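Local coordinates for protein beta-lactamase (Nostoc sp., PDB 6NHS) that probably hydrolyses beta-lactam antibiotics as a serine enzyme of class D, built on the penicillin-binding transpeptidase fold, at residues S70-E75 / R121-E126; T102-A107 / V113-V118; Q106-S111 / D188-E193. One frame throughout, in Å; residues are numbered along the deposited sequence.

In the fold
After helix 25-30 and the first two strands of the main sheet, the chain reaches helix 65-76, which probably carries the catalytic serine motif at its start. Contact 1 joins this helix to the end of helix 113-123 and closes a loop of about 45 residues. Contact 2 falls within that loop. It closes a short loop of five residues between the start of helix 104-110 and helix 113-123. Contact 3 starts from the same region, sharing Q106 and A107, but runs forward to 188-193 and so crosses contact 1. It ties helix 104-110 to the end of helix 180-189 and the main sheet's edge. The three meet around S70, Y116, F108 and I189, S70 OG hydrogen-bonded with Y116 OH.

Contact 1 (S70-E75 / R121-E126); sequences SLVALE and RKIGHE
I123 packs on V72 and A73, just past S70, whose OG is the polar atom gripped here. S70 OG is hydrogen-bonded with both K66 O, one turn back in helix 65-76, and Y116 OH on helix 113-123. The contact itself is apolar helix-helix packing in the helical part of the class D beta-lactamase fold. It joins helix 113-123 to helix 65-76, which probably carries the SxxK serine motif.

The CA atoms come closest at A73 and I123, 6.5 Å apart. I123 is a single knob, set in a hole formed by N69, V72, A73 and T76 of helix 65-76. Its CG1 branch stands anti to the carbonyl carbon (chi1 -69°) and extends on from there, which brings CD1 down onto the turn at V72 and A73. I123 CD1 lies 3.7 Å from V72 CG1. V72 CG1 is anti to the backbone N (chi1 177°) and also meets the other branch, I123 CG2, at 3.9 Å. The two side chains cross at about a right angle. A73 gives little bulk, with A73 CB 4.1 Å from I123 CD1.

On another side of helix 65-76, L71 packs on helices 161-172 and 180-189. Just past I123 the chain turns at G124, which has a positive phi of 88° and is the N-cap of helix 125-135. The methyl end of I123 even reaches the helix backbone, its CD1 3.7 Å from A73 N.

Contact 2 (T102-A107 / V113-V118); sequences TNIRQA and VWFYQV
F115 lays its ring against the first turn of helix 104-110, with A107 CB over one face. This is a CH-pi contact, with A107 CB 3.9 Å from the centroid of the F115 ring. It packs helix 113-123 on the start of helix 104-110 in the helical part of the class D fold. The F115 ring gets there because CG is anti to the backbone N (chi1 -174°). N103 O lies over the same face, near the rim.

T102 CG2 approaches the ring obliquely and is 3.4 Å from F115 CD2. It also touches W114, whose indole NE1 is bonded to W98 O. I104 crosses F115 at about a right angle, with I104 CB 3.7 Å from F115 CE1. Its CG1 branch points on to the next aromatic, and I104 CG1 lies 3.3 Å from Y116 OH. That hydroxyl is hydrogen-bonded with S70 OG on helix 65-76, which holds the far end of the tyrosine. A107 CB also meets the Y116 ring at CE2, next to the carbon that bears the hydroxyl, so A107 sits against two aromatic rings.

The helix start is fixed by N103, the N-cap residue. Its side chain is turned between the backbone N and the carbonyl carbon (chi1 62°), back over the first turn. There N103 OD1 accepts a nearly straight bond (168°) from Q106 N at 2.9 Å.

Contact 3 (Q106-S111 / D188-E193); sequences QAFRNS and DIMIYE
Apolar packing carries this contact, and F108 is its centre. The F108 ring leaves helix 104-110 toward the end of helix 180-189 and meets I189 and M190 there. I189 CG1 lies over one face of the ring, toward its rim. The I189 side chain has CG1 between the backbone N and the carbonyl carbon (chi1 76°), and its extended tip reaches back to the root of the phenylalanine. I189 CD1 is 3.9 Å from F108 CD2 and equally close to F108 CB. The two side chains cross at about a right angle. M190, present as selenomethionine, comes in obliquely at the other end of the ring, with its CG 3.7 Å from F108 CZ.

Backbone also touches the ring: I189 O is 3.4 Å from F108 CD1.

Polar bonds lie apart from this packing. R109 NH1 donates to Q106 OE1 at 3.1 Å, stapling the outer side of the helix, away from F108. In one of the two conformers of R105, its NH2 forms a salt bridge with D188 OD2 between helices 104-110 and 180-189.

Backbone bonds shape the ends. Helix 104-110 closes in a Schellman motif, S111 taking positive phi with two bonds back into the last turn. On the other segment, M190 pairs with G202, and Y192 and E193 both face L200 in a classic beta bulge of the sheet edge.

F108 also touches K66, S70, Y116 and K203, and S111 OG bonds K203 NZ. S111-T112-V113 probably corresponds to the Ser-Xaa-Val motif of class D enzymes. With the probable SxxK and K(T/S)G motifs nearby, this is consistent with the class D active site between the helical part and the sheet.

Contact 1 (S70-E75 / R121-E126)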
loop_
_atom_site.group_PDB
_atom_site.type_symbol
_atom_site.label_atom_id
_atom_site.label_comp_id
_atom_site.label_asym_id
_atom_site.label_seq_id
_atom_site.Cartn_x
_atom_site.Cartn_y
_atom_site.Cartn_z
ATOM N N SER A 70 -5.255 -5.089 6.572
ATOM C CA SER A 70 -6.340 -5.955 6.112
ATOM C C SER A 70 -6.026 -7.421 6.376
ATOM O O SER A 70 -6.901 -8.187 6.795
ATOM C CB SER A 70 -6.592 -5.748 4.612
ATOM O OG SER A 70 -6.899 -4.399 4.302
ATOM N N LEU A 71 -4.782 -7.831 6.103
ATOM C CA LEU A 71 -4.364 -9.210 6.338
ATOM C C LEU A 71 -4.505 -9.589 7.805
ATOM O O LEU A 71 -5.057 -10.648 8.134
ATOM C CB LEU A 71 -2.913 -9.392 5.889
ATOM C CG LEU A 71 -2.681 -9.224 4.393
ATOM C CD1 LEU A 71 -1.203 -8.928 4.106
ATOM C CD2 LEU A 71 -3.142 -10.496 3.681
ATOM N N VAL A 72 -3.992 -8.745 8.702
ATOM C CA VAL A 72 -4.011 -9.080 10.124
ATOM C C VAL A 72 -5.439 -9.058 10.651
ATOM O O VAL A 72 -5.831 -9.907 11.462
ATOM C CB VAL A 72 -3.100 -8.119 10.910
ATOM C CG1 VAL A 72 -3.160 -8.419 12.401
ATOM C CG2 VAL A 72 -1.640 -8.199 10.384
ATOM N N ALA A 73 -6.237 -8.092 10.194
ATOM C CA ALA A 73 -7.616 -7.976 10.659
ATOM C C ALA A 73 -8.419 -9.217 10.298
ATOM O O ALA A 73 -9.153 -9.760 11.129
ATOM C CB ALA A 73 -8.264 -6.721 10.069
ATOM N N LEU A 74 -8.294 -9.678 9.054
ATOM C CA LEU A 74 -8.993 -10.889 8.637
ATOM C C LEU A 74 -8.432 -12.121 9.332
ATOM O O LEU A 74 -9.193 -12.995 9.764
ATOM C CB LEU A 74 -8.906 -11.049 7.116
ATOM C CG LEU A 74 -9.778 -10.064 6.326
ATOM C CD1 LEU A 74 -9.301 -9.982 4.862
ATOM C CD2 LEU A 74 -11.258 -10.449 6.404
ATOM N N GLU A 75 -7.104 -12.211 9.449
ATOM C CA GLU A 75 -6.502 -13.397 10.048
ATOM C C GLU A 75 -6.898 -13.545 11.513
ATOM O O GLU A 75 -7.192 -14.656 11.971
ATOM C CB GLU A 75 -4.980 -13.349 9.913
ATOM C CG GLU A 75 -4.302 -14.660 10.273
ATOM C CD GLU A 75 -4.644 -15.780 9.306
ATOM O OE1 GLU A 75 -4.989 -15.488 8.140
ATOM O OE2 GLU A 75 -4.565 -16.955 9.707
ATOM N N ARG A 121 -7.427 -1.005 16.505
ATOM C CA ARG A 121 -7.764 -1.054 17.924
ATOM C C ARG A 121 -8.200 -2.450 18.335
ATOM O O ARG A 121 -7.816 -2.939 19.405
ATOM C CB ARG A 121 -8.866 -0.041 18.255
ATOM C CG ARG A 121 -8.470 1.417 18.105
ATOM C CD ARG A 121 -9.641 2.362 18.478
ATOM N NE ARG A 121 -9.401 3.683 17.915
ATOM C CZ ARG A 121 -10.127 4.250 16.959
ATOM N NH1 ARG A 121 -11.205 3.643 16.475
ATOM N NH2 ARG A 121 -9.780 5.450 16.505
ATOM N N LYS A 122 -9.002 -3.109 17.498
ATOM C CA LYS A 122 -9.509 -4.433 17.843
ATOM C C LYS A 122 -8.411 -5.488 17.758
ATOM O O LYS A 122 -8.387 -6.430 18.559
ATOM C CB LYS A 122 -10.682 -4.789 16.931
ATOM C CG LYS A 122 -11.915 -3.908 17.169
ATOM C CD LYS A 122 -13.035 -4.242 16.192
ATOM C CE LYS A 122 -13.683 -5.582 16.496
ATOM N NZ LYS A 122 -14.790 -5.851 15.510
ATOM N N ILE A 123 -7.502 -5.359 16.787
ATOM C CA ILE A 123 -6.304 -6.200 16.787
ATOM C C ILE A 123 -5.542 -6.012 18.092
ATOM O O ILE A 123 -5.177 -6.979 18.770
ATOM C CB ILE A 123 -5.420 -5.885 15.565
ATOM C CG1 ILE A 123 -6.116 -6.355 14.277
ATOM C CG2 ILE A 123 -4.033 -6.553 15.736
ATOM C CD1 ILE A 123 -5.595 -5.731 12.981
ATOM N N GLY A 124 -5.307 -4.764 18.470
ATOM C CA GLY A 124 -4.632 -4.460 19.713
ATOM C C GLY A 124 -3.121 -4.425 19.557
ATOM O O GLY A 124 -2.544 -5.011 18.641
ATOM N N HIS A 125 -2.480 -3.737 20.504
ATOM C CA HIS A 125 -1.044 -3.473 20.403
ATOM C C HIS A 125 -0.229 -4.764 20.401
ATOM O O HIS A 125 0.696 -4.917 19.598
ATOM C CB HIS A 125 -0.609 -2.555 21.550
ATOM C CG HIS A 125 0.846 -2.196 21.529
ATOM N ND1 HIS A 125 1.791 -2.872 22.270
ATOM C CD2 HIS A 125 1.514 -1.218 20.871
ATOM C CE1 HIS A 125 2.981 -2.334 22.062
ATOM N NE2 HIS A 125 2.840 -1.326 21.221
ATOM N N GLU A 126 -0.560 -5.709 21.283
ATOM C CA GLU A 126 0.249 -6.920 21.399
ATOM C C GLU A 126 0.164 -7.771 20.137
ATOM O O GLU A 126 1.185 -8.245 19.631
ATOM C CB GLU A 126 -0.178 -7.739 22.618
ATOM C CG GLU A 126 0.609 -9.038 22.751
ATOM C CD GLU A 126 0.115 -9.924 23.877
ATOM O OE1 GLU A 126 -0.679 -9.444 24.712
ATOM O OE2 GLU A 126 0.525 -11.104 23.923
#

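Contact 2 (T102-A107 / V113-V118)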
loop_
_atom_site.group_PDB
_atom_site.type_symbol
_atom_site.label_atom_id
_atom_site.label_comp_id
_atom_site.label_asym_id
_atom_site.label_seq_id
_atom_site.Cartn_x
_atom_site.Cartn_y
_atom_site.Cartn_z
ATOM N N THR A 102 -19.588 0.999 5.849
ATOM C CA THR A 102 -18.778 0.440 4.770
ATOM C C THR A 102 -18.271 -0.946 5.170
ATOM O O THR A 102 -18.542 -1.444 6.265
ATOM C CB THR A 102 -17.638 1.402 4.403
ATOM O OG1 THR A 102 -17.101 1.064 3.114
ATOM C CG2 THR A 102 -16.528 1.363 5.445
ATOM N N ASN A 103 -17.566 -1.585 4.243
ATOM C CA ASN A 103 -16.912 -2.862 4.477
ATOM C C ASN A 103 -15.453 -2.701 4.072
ATOM O O ASN A 103 -15.037 -1.633 3.606
ATOM C CB ASN A 103 -17.617 -4.002 3.714
ATOM C CG ASN A 103 -17.599 -3.815 2.191
ATOM O OD1 ASN A 103 -16.591 -3.425 1.608
ATOM N ND2 ASN A 103 -18.725 -4.125 1.543
ATOM N N ILE A 104 -14.667 -3.768 4.229
ATOM C CA ILE A 104 -13.228 -3.611 4.051
ATOM C C ILE A 104 -12.880 -3.399 2.582
ATOM O O ILE A 104 -11.905 -2.703 2.266
ATOM C CB ILE A 104 -12.469 -4.802 4.677
ATOM C CG1 ILE A 104 -10.978 -4.479 4.825
ATOM C CG2 ILE A 104 -12.652 -6.081 3.862
ATOM C CD1 ILE A 104 -10.208 -5.541 5.603
ATOM N N ARG A 105 -13.665 -3.965 1.659
ATOM C CA ARG A 105 -13.389 -3.758 0.241
ATOM C C ARG A 105 -13.592 -2.300 -0.149
ATOM O O ARG A 105 -12.763 -1.715 -0.855
ATOM C CB ARG A 105 -14.272 -4.664 -0.623
ATOM C CG ARG A 105 -14.130 -4.378 -2.123
ATOM C CD ARG A 105 -14.998 -5.290 -2.986
ATOM N NE ARG A 105 -14.491 -6.658 -2.995
ATOM C CZ ARG A 105 -14.963 -7.636 -2.231
ATOM N NH1 ARG A 105 -15.977 -7.408 -1.400
ATOM N NH2 ARG A 105 -14.427 -8.848 -2.306
ATOM N N GLN A 106 -14.699 -1.698 0.298
ATOM C CA GLN A 106 -14.954 -0.304 -0.035
ATOM C C GLN A 106 -14.087 0.636 0.799
ATOM O O GLN A 106 -13.678 1.694 0.299
ATOM C CB GLN A 106 -16.446 0.019 0.132
ATOM C CG GLN A 106 -17.379 -0.813 -0.783
ATOM C CD GLN A 106 -16.988 -0.712 -2.252
ATOM O OE1 GLN A 106 -16.826 0.385 -2.792
ATOM N NE2 GLN A 106 -16.812 -1.859 -2.899
ATOM N N ALA A 107 -13.784 0.273 2.052
ATOM C CA ALA A 107 -12.855 1.084 2.838
ATOM C C ALA A 107 -11.473 1.101 2.194
ATOM O O ALA A 107 -10.798 2.141 2.171
ATOM C CB ALA A 107 -12.776 0.563 4.275
ATOM N N VAL A 113 -9.957 5.893 6.437
ATOM C CA VAL A 113 -9.045 5.726 7.572
ATOM C C VAL A 113 -9.780 5.224 8.814
ATOM O O VAL A 113 -9.285 4.338 9.523
ATOM C CB VAL A 113 -8.303 7.045 7.861
ATOM C CG1 VAL A 113 -7.453 6.909 9.127
ATOM C CG2 VAL A 113 -7.434 7.449 6.663
ATOM N N TRP A 114 -10.957 5.785 9.115
ATOM C CA TRP A 114 -11.607 5.434 10.377
ATOM C C TRP A 114 -11.920 3.942 10.459
ATOM O O TRP A 114 -11.836 3.355 11.541
ATOM C CB TRP A 114 -12.875 6.269 10.593
ATOM C CG TRP A 114 -14.043 5.971 9.671
ATOM C CD1 TRP A 114 -14.452 6.722 8.604
ATOM C CD2 TRP A 114 -14.961 4.867 9.756
ATOM N NE1 TRP A 114 -15.557 6.150 8.015
ATOM C CE2 TRP A 114 -15.889 5.012 8.700
ATOM C CE3 TRP A 114 -15.093 3.778 10.624
ATOM C CZ2 TRP A 114 -16.927 4.103 8.487
ATOM C CZ3 TRP A 114 -16.125 2.873 10.411
ATOM C CH2 TRP A 114 -17.027 3.040 9.350
ATOM N N PHE A 115 -12.271 3.318 9.330
ATOM C CA PHE A 115 -12.517 1.876 9.299
ATOM C C PHE A 115 -11.280 1.111 9.755
ATOM O O PHE A 115 -11.358 0.216 10.607
ATOM C CB PHE A 115 -12.928 1.471 7.876
ATOM C CG PHE A 115 -13.348 0.024 7.728
ATOM C CD1 PHE A 115 -12.405 -0.976 7.523
ATOM C CD2 PHE A 115 -14.693 -0.326 7.741
ATOM C CE1 PHE A 115 -12.796 -2.304 7.369
ATOM C CE2 PHE A 115 -15.087 -1.646 7.578
ATOM C CZ PHE A 115 -14.143 -2.632 7.393
ATOM N N TYR A 116 -10.116 1.477 9.224
ATOM C CA TYR A 116 -8.892 0.771 9.573
ATOM C C TYR A 116 -8.386 1.133 10.960
ATOM O O TYR A 116 -7.647 0.346 11.560
ATOM C CB TYR A 116 -7.840 1.046 8.503
ATOM C CG TYR A 116 -8.056 0.170 7.296
ATOM C CD1 TYR A 116 -7.406 -1.047 7.185
ATOM C CD2 TYR A 116 -8.943 0.539 6.291
ATOM C CE1 TYR A 116 -7.606 -1.863 6.098
ATOM C CE2 TYR A 116 -9.157 -0.275 5.196
ATOM C CZ TYR A 116 -8.481 -1.475 5.106
ATOM O OH TYR A 116 -8.669 -2.298 4.022
ATOM N N GLN A 117 -8.776 2.291 11.496
ATOM C CA GLN A 117 -8.448 2.584 12.885
ATOM C C GLN A 117 -9.224 1.676 13.835
ATOM O O GLN A 117 -8.687 1.238 14.861
ATOM C CB GLN A 117 -8.713 4.056 13.188
ATOM C CG GLN A 117 -7.698 4.998 12.539
ATOM C CD GLN A 117 -8.037 6.455 12.785
ATOM O OE1 GLN A 117 -9.158 6.892 12.529
ATOM N NE2 GLN A 117 -7.078 7.206 13.304
ATOM N N VAL A 118 -10.487 1.374 13.513
ATOM C CA VAL A 118 -11.232 0.393 14.303
ATOM C C VAL A 118 -10.532 -0.961 14.249
ATOM O O VAL A 118 -10.347 -1.624 15.277
ATOM C CB VAL A 118 -12.688 0.284 13.811
ATOM C CG1 VAL A 118 -13.420 -0.831 14.568
ATOM C CG2 VAL A 118 -13.421 1.613 13.967
#

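Contact 3 (Q106-S111 / D188-E193)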
loop_
_atom_site.group_PDB
_atom_site.type_symbol
_atom_site.label_atom_id
_atom_site.label_comp_id
_atom_site.label_asym_id
_atom_site.label_seq_id
_atom_site.Cartn_x
_atom_site.Cartn_y
_atom_site.Cartn_z
ATOM N N GLN A 106 -14.699 -1.698 0.298
ATOM C CA GLN A 106 -14.954 -0.304 -0.035
ATOM C C GLN A 106 -14.087 0.636 0.799
ATOM O O GLN A 106 -13.678 1.694 0.299
ATOM C CB GLN A 106 -16.446 0.019 0.132
ATOM C CG GLN A 106 -17.379 -0.813 -0.783
ATOM C CD GLN A 106 -16.988 -0.712 -2.252
ATOM O OE1 GLN A 106 -16.826 0.385 -2.792
ATOM N NE2 GLN A 106 -16.812 -1.859 -2.899
ATOM N N ALA A 107 -13.784 0.273 2.052
ATOM C CA ALA A 107 -12.855 1.084 2.838
ATOM C C ALA A 107 -11.473 1.101 2.194
ATOM O O ALA A 107 -10.798 2.141 2.171
ATOM C CB ALA A 107 -12.776 0.563 4.275
ATOM N N PHE A 108 -11.036 -0.045 1.667
ATOM C CA PHE A 108 -9.785 -0.096 0.914
ATOM C C PHE A 108 -9.864 0.793 -0.322
ATOM O O PHE A 108 -8.968 1.606 -0.577
ATOM C CB PHE A 108 -9.486 -1.543 0.519
ATOM C CG PHE A 108 -8.066 -1.777 0.058
ATOM C CD1 PHE A 108 -7.730 -1.673 -1.284
ATOM C CD2 PHE A 108 -7.074 -2.118 0.971
ATOM C CE1 PHE A 108 -6.422 -1.896 -1.711
ATOM C CE2 PHE A 108 -5.759 -2.340 0.546
ATOM C CZ PHE A 108 -5.440 -2.231 -0.794
ATOM N N ARG A 109 -10.947 0.654 -1.095
ATOM C CA ARG A 109 -11.142 1.465 -2.296
ATOM C C ARG A 109 -11.128 2.959 -1.981
ATOM O O ARG A 109 -10.549 3.757 -2.731
ATOM C CB ARG A 109 -12.464 1.068 -2.957
ATOM C CG ARG A 109 -12.886 1.917 -4.146
ATOM C CD ARG A 109 -14.312 1.559 -4.553
ATOM N NE ARG A 109 -14.726 2.237 -5.780
ATOM C CZ ARG A 109 -15.964 2.221 -6.265
ATOM N NH1 ARG A 109 -16.925 1.569 -5.617
ATOM N NH2 ARG A 109 -16.242 2.863 -7.393
ATOM N N ASN A 110 -11.758 3.357 -0.875
ATOM C CA ASN A 110 -11.974 4.758 -0.554
ATOM C C ASN A 110 -10.928 5.328 0.392
ATOM O O ASN A 110 -11.052 6.489 0.787
ATOM C CB ASN A 110 -13.370 4.949 0.064
ATOM C CG ASN A 110 -14.490 4.585 -0.893
ATOM O OD1 ASN A 110 -14.364 4.747 -2.103
ATOM N ND2 ASN A 110 -15.603 4.097 -0.345
ATOM N N SER A 111 -9.910 4.545 0.762
ATOM C CA SER A 111 -8.902 4.965 1.739
ATOM C C SER A 111 -9.555 5.450 3.033
ATOM O O SER A 111 -9.139 6.447 3.629
ATOM C CB SER A 111 -7.975 6.042 1.160
ATOM O OG SER A 111 -7.263 5.562 0.034
ATOM N N ASP A 188 -8.128 -9.873 -3.588
ATOM C CA ASP A 188 -9.281 -9.453 -4.378
ATOM C C ASP A 188 -9.602 -7.978 -4.167
ATOM O O ASP A 188 -9.901 -7.267 -5.135
ATOM C CB ASP A 188 -10.498 -10.314 -4.053
ATOM C CG ASP A 188 -11.637 -10.082 -5.023
ATOM O OD1 ASP A 188 -11.508 -10.471 -6.198
ATOM O OD2 ASP A 188 -12.662 -9.500 -4.615
ATOM N N ILE A 189 -9.563 -7.495 -2.918
ATOM C CA ILE A 189 -9.901 -6.095 -2.686
ATOM C C ILE A 189 -8.804 -5.157 -3.179
ATOM O O ILE A 189 -9.060 -3.960 -3.349
ATOM C CB ILE A 189 -10.211 -5.798 -1.199
ATOM C CG1 ILE A 189 -8.929 -5.734 -0.368
ATOM C CG2 ILE A 189 -11.215 -6.814 -0.620
ATOM C CD1 ILE A 189 -9.194 -5.430 1.119
HETATM N N MSE A 190 -7.596 -5.665 -3.419
HETATM C CA MSE A 190 -6.510 -4.865 -3.984
HETATM C C MSE A 190 -6.672 -4.591 -5.480
HETATM O O MSE A 190 -5.942 -3.779 -6.035
HETATM C CB MSE A 190 -5.156 -5.552 -3.763
HETATM C CG MSE A 190 -4.655 -5.543 -2.325
HETATM SE SE MSE A 190 -3.009 -6.566 -2.164
HETATM C CE MSE A 190 -1.857 -5.430 -3.262
ATOM N N ILE A 191 -7.607 -5.274 -6.143
ATOM C CA ILE A 191 -7.740 -5.107 -7.589
ATOM C C ILE A 191 -8.083 -3.656 -7.889
ATOM O O ILE A 191 -9.111 -3.139 -7.434
ATOM C CB ILE A 191 -8.794 -6.060 -8.164
ATOM C CG1 ILE A 191 -8.346 -7.521 -8.053
ATOM C CG2 ILE A 191 -9.101 -5.691 -9.634
ATOM C CD1 ILE A 191 -9.425 -8.519 -8.498
ATOM N N TYR A 192 -7.216 -2.991 -8.650
ATOM C CA TYR A 192 -7.396 -1.597 -9.039
ATOM C C TYR A 192 -7.866 -1.442 -10.479
ATOM O O TYR A 192 -8.742 -0.615 -10.763
ATOM C CB TYR A 192 -6.081 -0.821 -8.846
ATOM C CG TYR A 192 -6.155 0.608 -9.328
ATOM C CD1 TYR A 192 -6.836 1.571 -8.594
ATOM C CD2 TYR A 192 -5.563 0.993 -10.524
ATOM C CE1 TYR A 192 -6.919 2.878 -9.035
ATOM C CE2 TYR A 192 -5.638 2.298 -10.972
ATOM C CZ TYR A 192 -6.318 3.235 -10.223
ATOM O OH TYR A 192 -6.402 4.537 -10.662
ATOM N N GLU A 193 -7.313 -2.232 -11.393
ATOM C CA GLU A 193 -7.639 -2.112 -12.805
ATOM C C GLU A 193 -7.421 -3.468 -13.455
ATOM O O GLU A 193 -6.457 -4.165 -13.133
ATOM C CB GLU A 193 -6.774 -1.038 -13.467
ATOM C CG GLU A 193 -7.026 -0.819 -14.933
ATOM C CD GLU A 193 -6.287 0.397 -15.428
ATOM O OE1 GLU A 193 -6.659 1.519 -15.023
ATOM O OE2 GLU A 193 -5.320 0.229 -16.192
#